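Local coordinates for transcription regulator WhiB1 (Mycobacterium tuberculosis H37Rv, PDB 6ONO), which represses transcription, probably in response to redox state, and binds a [4Fe-4S] cluster that is very reactive to nitric oxide, at residues K6-D11 with C37-V42; E15-V20 with A31-V36. All blocks are in the same frame, centred on the assembly; numbering follows the deposited sequence.

Contact 1. Residues K6-D11 with C37-V42; sequences KAVCRD and CNRCPV. With SF4 (iron/sulfur cluster), chain E.
The [4Fe-4S] site of the WhiB fold is closed here by two segments that supply three of its four cysteine ligands, and Val-8 packs against Cys-40 beside the cluster. Cys-9 SG binds one iron, FE1, at 2.3 Å; from the other segment Cys-37 SG takes FE2, and Cys-40 SG lies 2.2 Å from FE4. Cys-37, in the last turn of helix 27-38, and Cys-40, in the loop that follows, form a CxxC pair, and Cys-46 completes the set. The sulfur of Cys-40 reaches inward because it lies anti to the backbone N (chi1 -177°), and it accepts a weak hydrogen bond from Val-42 N at 3.6 Å (N-H...S angle 161°).

Around this inorganic core the contact is mostly apolar. Val-8 uses both methyls: CG2 lies 3.8 Å from Cys-40 CB and equally near the cluster sulfide S3, while CG1 meets Pro-41 CD at 4.0 Å. Arg-39 brings NH1 obliquely to Val-8 CG2, its NH2 being held by a salt bridge to Glu-12. Farther out, the aliphatic part of Lys-6 crosses Val-42 at about a right angle, with CE 3.9 Å from Val-42 CG1, and Lys-6 O meets Pro-41 CG at 3.6 Å. Ala-7 CB approaches sulfide S2 to 3.4 Å.

Since the segments share no direct hydrogen bond, iron-thiolate coordination and apolar contacts join them, consistent with a local structure that depends on the cluster's state.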
loop_
_atom_site.group_PDB
_atom_site.type_symbol
_atom_site.label_atom_id
_atom_site.label_comp_id
_atom_site.label_asym_id
_atom_site.label_seq_id
_atom_site.Cartn_x
_atom_site.Cartn_y
_atom_site.Cartn_z
ATOM N N LYS A 6 0.687 7.768 17.136
ATOM C CA LYS A 6 2.012 7.457 17.654
ATOM C C LYS A 6 2.892 6.706 16.659
ATOM O O LYS A 6 3.966 6.228 17.039
ATOM C CB LYS A 6 1.889 6.671 18.959
ATOM C CG LYS A 6 1.337 7.508 20.119
ATOM C CD LYS A 6 1.305 6.718 21.423
ATOM C CE LYS A 6 0.072 5.828 21.535
ATOM N NZ LYS A 6 -1.195 6.607 21.656
ATOM N N ALA A 7 2.457 6.575 15.407
ATOM C CA ALA A 7 3.240 5.894 14.378
ATOM C C ALA A 7 4.497 6.688 14.036
ATOM O O ALA A 7 4.401 7.816 13.548
ATOM C CB ALA A 7 2.383 5.704 13.130
ATOM N N VAL A 8 5.677 6.098 14.260
ATOM C CA VAL A 8 6.911 6.821 13.945
ATOM C C VAL A 8 7.222 6.826 12.451
ATOM O O VAL A 8 7.959 7.706 11.983
ATOM C CB VAL A 8 8.119 6.276 14.729
ATOM C CG1 VAL A 8 7.881 6.423 16.224
ATOM C CG2 VAL A 8 8.403 4.838 14.377
ATOM N N CYS A 9 6.664 5.891 11.677
ATOM C CA CYS A 9 6.807 5.973 10.227
ATOM C C CYS A 9 6.188 7.240 9.653
ATOM O O CYS A 9 6.420 7.556 8.480
ATOM C CB CYS A 9 6.170 4.760 9.561
ATOM S SG CYS A 9 4.484 4.477 10.056
ATOM N N ARG A 10 5.377 7.954 10.435
ATOM C CA ARG A 10 4.881 9.243 9.983
ATOM C C ARG A 10 6.010 10.219 9.698
ATOM O O ARG A 10 5.777 11.233 9.035
ATOM C CB ARG A 10 3.909 9.815 11.007
ATOM C CG ARG A 10 2.556 9.149 10.942
ATOM C CD ARG A 10 1.736 9.421 12.188
ATOM N NE ARG A 10 1.336 10.820 12.284
ATOM C CZ ARG A 10 0.280 11.337 11.664
ATOM N NH1 ARG A 10 -0.010 12.622 11.810
ATOM N NH2 ARG A 10 -0.482 10.573 10.894
ATOM N N ASP A 11 7.225 9.949 10.188
ATOM C CA ASP A 11 8.358 10.833 9.932
ATOM C C ASP A 11 9.341 10.241 8.927
ATOM O O ASP A 11 10.484 10.696 8.846
ATOM C CB ASP A 11 9.079 11.170 11.240
ATOM C CG ASP A 11 8.220 11.989 12.187
ATOM O OD1 ASP A 11 7.706 13.050 11.771
ATOM O OD2 ASP A 11 8.060 11.568 13.352
ATOM N N CYS A 37 9.989 0.019 12.530
ATOM C CA CYS A 37 8.969 -0.611 13.372
ATOM C C CYS A 37 9.514 -0.986 14.750
ATOM O O CYS A 37 8.775 -0.967 15.744
ATOM C CB CYS A 37 8.407 -1.844 12.677
ATOM S SG CYS A 37 7.563 -1.473 11.137
ATOM N N ASN A 38 10.793 -1.346 14.823
ATOM C CA ASN A 38 11.401 -1.800 16.068
ATOM C C ASN A 38 11.545 -0.680 17.089
ATOM O O ASN A 38 11.703 -0.957 18.282
ATOM C CB ASN A 38 12.761 -2.430 15.758
ATOM C CG ASN A 38 12.632 -3.850 15.221
ATOM O OD1 ASN A 38 11.522 -4.334 14.998
ATOM N ND2 ASN A 38 13.767 -4.501 14.961
ATOM N N ARG A 39 11.499 0.577 16.652
ATOM C CA ARG A 39 11.493 1.707 17.567
ATOM C C ARG A 39 10.134 2.400 17.571
ATOM O O ARG A 39 10.040 3.602 17.822
ATOM C CB ARG A 39 12.606 2.697 17.230
ATOM C CG ARG A 39 12.591 3.252 15.831
ATOM C CD ARG A 39 13.641 4.347 15.700
ATOM N NE ARG A 39 13.934 4.702 14.313
ATOM C CZ ARG A 39 13.192 5.515 13.573
ATOM N NH1 ARG A 39 12.094 6.061 14.076
ATOM N NH2 ARG A 39 13.549 5.781 12.325
ATOM N N CYS A 40 9.073 1.639 17.309
ATOM C CA CYS A 40 7.723 2.163 17.254
ATOM C C CYS A 40 6.937 1.712 18.472
ATOM O O CYS A 40 6.976 0.522 18.817
ATOM C CB CYS A 40 7.020 1.690 15.980
ATOM S SG CYS A 40 5.345 2.365 15.743
ATOM N N PRO A 41 6.210 2.613 19.145
ATOM C CA PRO A 41 5.473 2.201 20.349
ATOM C C PRO A 41 4.184 1.448 20.063
ATOM O O PRO A 41 3.663 0.797 20.979
ATOM C CB PRO A 41 5.190 3.531 21.057
ATOM C CG PRO A 41 5.118 4.518 19.952
ATOM C CD PRO A 41 6.115 4.065 18.911
ATOM N N VAL A 42 3.668 1.480 18.832
ATOM C CA VAL A 42 2.371 0.872 18.542
ATOM C C VAL A 42 2.513 -0.295 17.569
ATOM O O VAL A 42 1.613 -0.566 16.766
ATOM C CB VAL A 42 1.378 1.924 18.013
ATOM C CG1 VAL A 42 0.973 2.872 19.141
ATOM C CG2 VAL A 42 1.978 2.712 16.851
HETATM FE FE1 SF4 E . 4.668 2.424 11.144
HETATM FE FE2 SF4 E . 6.007 0.106 11.628
HETATM FE FE3 SF4 E . 3.294 0.223 12.016
HETATM FE FE4 SF4 E . 4.958 1.569 13.699
HETATM S S1 SF4 E . 4.855 -0.674 13.417
HETATM S S2 SF4 E . 3.055 2.355 12.759
HETATM S S3 SF4 E . 6.627 2.178 12.266
HETATM S S4 SF4 E . 4.393 0.464 10.027
#

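Contact 2. Residues E15-V20 with A31-V36; sequences ELFFPV and ADAKLV
Leu-16 and Phe-17, on a short 3-10 turn, pack against one side of helix 27-38 beside the iron-sulfur pocket of the WhiB fold. The backbones come closest between Phe-17 and Ala-33, whose CA atoms are 5.5 Å apart, and the small alanine side chain points toward the turn.

Aliphatic contacts come first. Leu-16 has CG anti to its own N (chi1 174°), which puts its two methyls against residues one helical turn apart, with chi2 (65°) setting the branch: CD1 meets Asp-32 CB at 3.7 Å, and CD2 meets Val-36 CG2 at 3.9 Å. Between them, Leu-16 CG faces Ala-33 CB at 4.1 Å.

Aromatic contacts make the second group. The Phe-17 ring presents CD2 to Ala-33 CB at 3.8 Å and CZ to Val-36 CG1, 3.7 Å away; Val-36 is a residue of the cluster pocket. This methyl lies at the ring's edge, in the ring plane, rather than over a face. Beyond the helix segment, the same ring touches the cluster ligands Cys-9 and Cys-37.

Polar atoms contribute mainly from the backbone. Phe-17 is tied through backbone hydrogen bonding to Val-59, another pocket residue, and Leu-16 O receives a weak hydrogen bond from Gln-29 NE2. That carbonyl also abuts the helix directly, Leu-16 O lying 3.6 Å from Ala-33 CB, while Ala-33 O sits obliquely to the Phe-17 ring, 3.7 Å from CE2.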
loop_
_atom_site.group_PDB
_atom_site.type_symbol
_atom_site.label_atom_id
_atom_site.label_comp_id
_atom_site.label_asym_id
_atom_site.label_seq_id
_atom_site.Cartn_x
_atom_site.Cartn_y
_atom_site.Cartn_z
ATOM N N GLU A 15 7.423 5.182 1.069
ATOM C CA GLU A 15 7.807 4.103 0.166
ATOM C C GLU A 15 8.797 3.144 0.790
ATOM O O GLU A 15 9.008 2.055 0.242
ATOM C CB GLU A 15 8.381 4.666 -1.138
ATOM C CG GLU A 15 7.292 5.006 -2.139
ATOM C CD GLU A 15 6.588 3.768 -2.677
ATOM O OE1 GLU A 15 7.114 3.168 -3.645
ATOM O OE2 GLU A 15 5.525 3.382 -2.128
ATOM N N LEU A 16 9.428 3.536 1.897
ATOM C CA LEU A 16 10.292 2.604 2.605
ATOM C C LEU A 16 9.517 1.368 3.019
ATOM O O LEU A 16 10.075 0.265 3.068
ATOM C CB LEU A 16 10.906 3.280 3.830
ATOM C CG LEU A 16 11.725 2.412 4.784
ATOM C CD1 LEU A 16 12.981 1.895 4.088
ATOM C CD2 LEU A 16 12.063 3.200 6.038
ATOM N N PHE A 17 8.224 1.517 3.276
ATOM C CA PHE A 17 7.447 0.395 3.776
ATOM C C PHE A 17 6.843 -0.424 2.660
ATOM O O PHE A 17 6.116 -1.378 2.934
ATOM C CB PHE A 17 6.387 0.905 4.747
ATOM C CG PHE A 17 6.996 1.511 5.960
ATOM C CD1 PHE A 17 7.380 2.842 5.957
ATOM C CD2 PHE A 17 7.312 0.725 7.043
ATOM C CE1 PHE A 17 7.994 3.388 7.045
ATOM C CE2 PHE A 17 7.926 1.264 8.146
ATOM C CZ PHE A 17 8.277 2.591 8.146
ATOM N N PHE A 18 7.179 -0.115 1.407
ATOM C CA PHE A 18 6.679 -0.858 0.255
ATOM C C PHE A 18 7.839 -1.211 -0.667
ATOM O O PHE A 18 7.962 -0.668 -1.772
ATOM C CB PHE A 18 5.585 -0.057 -0.451
ATOM C CG PHE A 18 4.324 0.001 0.347
ATOM C CD1 PHE A 18 4.160 0.956 1.346
ATOM C CD2 PHE A 18 3.346 -0.970 0.177
ATOM C CE1 PHE A 18 3.008 0.974 2.127
ATOM C CE2 PHE A 18 2.209 -0.973 0.961
ATOM C CZ PHE A 18 2.036 0.004 1.934
ATOM N N PRO A 19 8.718 -2.122 -0.242
ATOM C CA PRO A 19 9.808 -2.532 -1.129
ATOM C C PRO A 19 9.271 -3.342 -2.292
ATOM O O PRO A 19 8.337 -4.134 -2.149
ATOM C CB PRO A 19 10.708 -3.383 -0.224
ATOM C CG PRO A 19 9.798 -3.911 0.806
ATOM C CD PRO A 19 8.749 -2.855 1.036
ATOM N N VAL A 20 9.852 -3.114 -3.457
ATOM C CA VAL A 20 9.511 -3.870 -4.652
ATOM C C VAL A 20 10.587 -4.929 -4.867
ATOM O O VAL A 20 11.786 -4.618 -4.856
ATOM C CB VAL A 20 9.344 -2.959 -5.880
ATOM C CG1 VAL A 20 10.552 -2.064 -6.083
ATOM C CG2 VAL A 20 9.084 -3.796 -7.121
ATOM N N ALA A 31 14.552 -4.879 5.829
ATOM C CA ALA A 31 15.241 -4.666 7.099
ATOM C C ALA A 31 15.196 -3.201 7.520
ATOM O O ALA A 31 14.961 -2.896 8.697
ATOM C CB ALA A 31 16.688 -5.165 6.996
ATOM N N ASP A 32 15.425 -2.280 6.572
ATOM C CA ASP A 32 15.387 -0.851 6.889
ATOM C C ASP A 32 14.007 -0.424 7.404
ATOM O O ASP A 32 13.911 0.376 8.345
ATOM C CB ASP A 32 15.775 -0.029 5.655
ATOM C CG ASP A 32 17.252 -0.157 5.288
ATOM O OD1 ASP A 32 18.066 -0.544 6.142
ATOM O OD2 ASP A 32 17.607 0.178 4.140
ATOM N N ALA A 33 12.928 -0.933 6.790
ATOM C CA ALA A 33 11.585 -0.660 7.308
ATOM C C ALA A 33 11.370 -1.270 8.701
ATOM O O ALA A 33 10.807 -0.628 9.611
ATOM C CB ALA A 33 10.533 -1.178 6.330
ATOM N N LYS A 34 11.776 -2.530 8.875
ATOM C CA LYS A 34 11.621 -3.187 10.166
ATOM C C LYS A 34 12.372 -2.446 11.266
ATOM O O LYS A 34 11.931 -2.454 12.415
ATOM C CB LYS A 34 12.110 -4.628 10.090
ATOM C CG LYS A 34 11.190 -5.582 9.371
ATOM C CD LYS A 34 11.789 -6.991 9.391
ATOM C CE LYS A 34 10.823 -7.990 8.797
ATOM N NZ LYS A 34 11.294 -9.382 8.958
ATOM N N LEU A 35 13.514 -1.834 10.943
ATOM C CA LEU A 35 14.231 -1.044 11.940
ATOM C C LEU A 35 13.379 0.104 12.460
ATOM O O LEU A 35 13.466 0.461 13.642
ATOM C CB LEU A 35 15.533 -0.501 11.362
ATOM C CG LEU A 35 16.658 -1.527 11.236
ATOM C CD1 LEU A 35 17.894 -0.872 10.654
ATOM C CD2 LEU A 35 16.956 -2.146 12.572
ATOM N N VAL A 36 12.571 0.714 11.592
ATOM C CA VAL A 36 11.636 1.741 12.044
ATOM C C VAL A 36 10.595 1.126 12.963
ATOM O O VAL A 36 10.331 1.630 14.064
ATOM C CB VAL A 36 10.976 2.445 10.843
ATOM C CG1 VAL A 36 10.007 3.524 11.330
ATOM C CG2 VAL A 36 12.029 3.032 9.906
#

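How the contacts relate
Both contacts use helix 27-38, contact 2 along its flank and contact 1 at its C-terminal end and the turn that follows, and their centres lie 12 Å apart. Contact 2 is the more buried and purely van der Waals across its segments; contact 1 is partly exposed, with Lys-6, Arg-39 and Pro-41 at its margin, and iron-thiolate bonds bridge its two sides. They meet directly beside the cluster: Cys-9 CB lies 3.3 Å from Phe-17 CZ, and Val-8 CG2 is 3.7 Å from Val-36 CG1. Val-36 thus lines the cluster in the first shell beside Val-8, whereas Phe-17 backs the ligands Cys-9 and Cys-37.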